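Cobalamin biosynthesis protein CobN (Mycobacterium tuberculosis, PDB 7C6O) probably inserts cobalt into the corrin ring during cobalamin biosynthesis, as the large catalytic subunit of an ATP-dependent cobaltochelatase. Local coordinates at residues I626-H636 and L682-K693. Numbering follows the deposited sequence. Where two conformers were deposited one is given.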
# COMPACT_ATOMS: atom_id res chain seq x y z
N ILE A 626 5.27 -4.51 38.59
CA ILE A 626 4.16 -5.21 37.95
C ILE A 626 4.13 -6.66 38.38
O ILE A 626 3.07 -7.22 38.69
CB ILE A 626 4.26 -5.07 36.42
CG1 ILE A 626 4.03 -3.62 35.99
CG2 ILE A 626 3.26 -5.98 35.73
CD1 ILE A 626 4.28 -3.38 34.52
N ALA A 627 5.30 -7.31 38.43
CA ALA A 627 5.37 -8.68 38.91
C ALA A 627 5.04 -8.76 40.39
O ALA A 627 4.39 -9.72 40.84
CB ALA A 627 6.76 -9.27 38.63
N ARG A 628 5.47 -7.77 41.18
CA ARG A 628 5.13 -7.75 42.60
C ARG A 628 3.62 -7.61 42.79
O ARG A 628 3.05 -8.24 43.69
CB ARG A 628 5.87 -6.61 43.30
CG ARG A 628 5.89 -6.73 44.83
CD ARG A 628 6.33 -5.43 45.49
NE ARG A 628 7.45 -4.79 44.80
CZ ARG A 628 8.72 -5.12 44.99
NH1 ARG A 628 9.05 -6.06 45.86
NH2 ARG A 628 9.67 -4.49 44.31
N LEU A 629 2.97 -6.79 41.97
CA LEU A 629 1.52 -6.65 42.06
C LEU A 629 0.81 -7.96 41.77
O LEU A 629 -0.16 -8.32 42.44
CB LEU A 629 1.04 -5.56 41.10
CG LEU A 629 -0.47 -5.35 41.00
CD1 LEU A 629 -1.05 -4.95 42.34
CD2 LEU A 629 -0.78 -4.30 39.94
N GLU A 630 1.29 -8.69 40.75
CA GLU A 630 0.77 -10.02 40.46
C GLU A 630 0.80 -10.90 41.71
O GLU A 630 -0.17 -11.61 42.00
CB GLU A 630 1.61 -10.64 39.34
CG GLU A 630 1.07 -11.90 38.72
CD GLU A 630 1.84 -12.27 37.46
OE1 GLU A 630 3.04 -11.95 37.39
OE2 GLU A 630 1.24 -12.86 36.54
N GLN A 631 1.90 -10.86 42.46
CA GLN A 631 2.01 -11.67 43.67
C GLN A 631 1.01 -11.24 44.73
O GLN A 631 0.40 -12.08 45.40
CB GLN A 631 3.44 -11.60 44.21
CG GLN A 631 4.51 -11.95 43.19
CD GLN A 631 5.91 -11.58 43.65
OE1 GLN A 631 6.11 -11.13 44.78
NE2 GLN A 631 6.89 -11.76 42.77
N LEU A 632 0.82 -9.93 44.89
CA LEU A 632 -0.13 -9.45 45.90
C LEU A 632 -1.57 -9.77 45.51
O LEU A 632 -2.40 -10.06 46.38
CB LEU A 632 0.05 -7.94 46.11
CG LEU A 632 1.35 -7.49 46.78
CD1 LEU A 632 1.35 -5.99 47.00
CD2 LEU A 632 1.56 -8.23 48.09
N LEU A 633 -1.88 -9.72 44.21
CA LEU A 633 -3.23 -10.09 43.76
C LEU A 633 -3.54 -11.55 44.08
O LEU A 633 -4.64 -11.87 44.53
CB LEU A 633 -3.38 -9.83 42.26
CG LEU A 633 -3.34 -8.38 41.78
CD1 LEU A 633 -3.60 -8.31 40.28
CD2 LEU A 633 -4.35 -7.54 42.54
N ASP A 634 -2.58 -12.44 43.83
CA ASP A 634 -2.77 -13.84 44.19
C ASP A 634 -3.00 -13.99 45.69
O ASP A 634 -3.88 -14.74 46.13
CB ASP A 634 -1.57 -14.68 43.76
CG ASP A 634 -1.40 -14.72 42.26
OD1 ASP A 634 -2.37 -14.40 41.54
OD2 ASP A 634 -0.29 -15.09 41.80
N GLU A 635 -2.21 -13.28 46.50
CA GLU A 635 -2.40 -13.32 47.94
C GLU A 635 -3.77 -12.78 48.33
O GLU A 635 -4.42 -13.31 49.24
CB GLU A 635 -1.29 -12.53 48.64
CG GLU A 635 -1.35 -12.57 50.16
CD GLU A 635 -0.14 -11.91 50.80
OE1 GLU A 635 0.79 -11.52 50.07
OE2 GLU A 635 -0.12 -11.79 52.05
N HIS A 636 -4.23 -11.72 47.65
CA HIS A 636 -5.55 -11.18 47.92
C HIS A 636 -6.63 -12.23 47.67
O HIS A 636 -7.58 -12.36 48.46
CB HIS A 636 -5.80 -9.94 47.07
CG HIS A 636 -7.16 -9.35 47.24
ND1 HIS A 636 -8.25 -9.77 46.52
CD2 HIS A 636 -7.61 -8.36 48.05
CE1 HIS A 636 -9.32 -9.08 46.87
NE2 HIS A 636 -8.95 -8.21 47.80
N LEU A 682 -10.10 -4.22 41.87
CA LEU A 682 -9.03 -5.18 41.61
C LEU A 682 -9.36 -6.09 40.44
O LEU A 682 -8.45 -6.60 39.78
CB LEU A 682 -8.74 -6.02 42.86
CG LEU A 682 -8.16 -5.26 44.05
CD1 LEU A 682 -7.86 -6.22 45.18
CD2 LEU A 682 -6.90 -4.49 43.65
N LEU A 683 -10.65 -6.31 40.16
CA LEU A 683 -11.02 -7.04 38.95
C LEU A 683 -10.57 -6.28 37.71
O LEU A 683 -10.18 -6.90 36.71
CB LEU A 683 -12.53 -7.28 38.91
CG LEU A 683 -13.09 -8.13 40.05
CD1 LEU A 683 -14.58 -8.39 39.83
CD2 LEU A 683 -12.33 -9.44 40.18
N HIS A 684 -10.61 -4.94 37.75
CA HIS A 684 -10.08 -4.14 36.66
C HIS A 684 -8.56 -4.24 36.59
O HIS A 684 -7.99 -4.32 35.50
CB HIS A 684 -10.54 -2.69 36.83
CG HIS A 684 -9.81 -1.71 35.96
ND1 HIS A 684 -9.82 -1.78 34.59
CD2 HIS A 684 -9.07 -0.62 36.28
CE1 HIS A 684 -9.10 -0.78 34.09
NE2 HIS A 684 -8.64 -0.06 35.10
N VAL A 685 -7.90 -4.24 37.75
CA VAL A 685 -6.45 -4.42 37.79
C VAL A 685 -6.07 -5.78 37.23
O VAL A 685 -5.08 -5.92 36.50
CB VAL A 685 -5.93 -4.23 39.23
CG1 VAL A 685 -4.42 -4.44 39.28
CG2 VAL A 685 -6.30 -2.85 39.74
N ASP A 686 -6.85 -6.82 37.58
CA ASP A 686 -6.62 -8.16 37.05
C ASP A 686 -6.59 -8.17 35.53
O ASP A 686 -5.68 -8.73 34.91
CB ASP A 686 -7.71 -9.11 37.55
CG ASP A 686 -7.26 -9.96 38.72
OD1 ASP A 686 -6.06 -10.29 38.79
OD2 ASP A 686 -8.12 -10.31 39.56
N GLY A 687 -7.60 -7.56 34.91
CA GLY A 687 -7.65 -7.52 33.46
C GLY A 687 -6.52 -6.71 32.86
O GLY A 687 -5.94 -7.10 31.84
N TRP A 688 -6.18 -5.58 33.48
CA TRP A 688 -5.09 -4.75 32.99
C TRP A 688 -3.76 -5.48 33.07
O TRP A 688 -3.00 -5.52 32.10
CB TRP A 688 -5.04 -3.44 33.77
CG TRP A 688 -3.75 -2.67 33.59
CD1 TRP A 688 -3.38 -1.96 32.48
CD2 TRP A 688 -2.68 -2.55 34.53
NE1 TRP A 688 -2.14 -1.40 32.68
CE2 TRP A 688 -1.69 -1.74 33.93
CE3 TRP A 688 -2.46 -3.03 35.82
CZ2 TRP A 688 -0.50 -1.41 34.58
CZ3 TRP A 688 -1.28 -2.71 36.47
CH2 TRP A 688 -0.32 -1.91 35.84
N LEU A 689 -3.46 -6.06 34.23
CA LEU A 689 -2.23 -6.82 34.39
C LEU A 689 -2.16 -7.97 33.39
O LEU A 689 -1.12 -8.21 32.77
CB LEU A 689 -2.13 -7.34 35.83
CG LEU A 689 -1.08 -8.42 36.12
CD1 LEU A 689 0.31 -7.92 35.79
CD2 LEU A 689 -1.16 -8.85 37.57
N CYS A 690 -3.28 -8.69 33.22
CA CYS A 690 -3.31 -9.80 32.27
C CYS A 690 -2.97 -9.34 30.86
O CYS A 690 -2.20 -9.99 30.15
CB CYS A 690 -4.68 -10.48 32.31
SG CYS A 690 -4.87 -11.86 31.16
N GLU A 691 -3.52 -8.20 30.44
CA GLU A 691 -3.36 -7.77 29.06
C GLU A 691 -1.95 -7.25 28.79
O GLU A 691 -1.38 -7.52 27.72
CB GLU A 691 -4.42 -6.72 28.71
CG GLU A 691 -5.81 -7.33 28.59
CD GLU A 691 -6.87 -6.36 28.09
OE1 GLU A 691 -6.63 -5.13 28.16
OE2 GLU A 691 -7.93 -6.82 27.63
N ILE A 692 -1.35 -6.52 29.73
CA ILE A 692 0.01 -6.04 29.48
C ILE A 692 1.04 -7.15 29.65
O ILE A 692 2.14 -7.05 29.10
CB ILE A 692 0.38 -4.85 30.39
CG1 ILE A 692 0.40 -5.26 31.86
CG2 ILE A 692 -0.58 -3.69 30.15
CD1 ILE A 692 0.98 -4.20 32.77
N LYS A 693 0.71 -8.21 30.40
CA LYS A 693 1.61 -9.35 30.52
C LYS A 693 1.52 -10.25 29.29
O LYS A 693 2.54 -10.80 28.84
CB LYS A 693 1.26 -10.14 31.78
CG LYS A 693 1.94 -11.50 31.89
CD LYS A 693 1.57 -12.19 33.20
CE LYS A 693 2.35 -13.48 33.37
NZ LYS A 693 2.05 -14.14 34.67
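Two neighbouring helices of CobN pack through segments 626-636 and 682-693, which run at 137° to each other, with L633 as a knob in the hole formed by L682, V685, D686 and L689. L633 CD1 lies 3.7 Å from L689 CD2, and its CD2 turns to L682. With chi1 at 166°, L689 swings CG away from its backbone N and splits its methyls: CD2 packs against CA and CB of E630, while the L689 and I626 side chains slide past each other in opposite directions, L689 CD1 coming 3.5 Å from I626 CG2. I626 and I692 touch tip to tip through their CD1 methyls. L629 CD2 reaches V685 CG1 and the edge of the W688 ring, in its plane, 3.8 Å from W688 CZ3.

L682 CD1 sits over the centre of the H636 imidazole in a CH-pi contact, while H636 NE2 is hydrogen-bonded to D679 OD1. At the other end, K693 NZ makes salt bridges to E630 OE2, modelled doubtfully short, and to D754 OD2; it would offset the repulsion of these carboxylates if both are ionised. R750 of helix 750-769 bridges D634 and D686. The arrangement is an obliquely crossed, broadly antiparallel helix pair with a single knob-into-hole at L633, bordered by charges tied to a third helix.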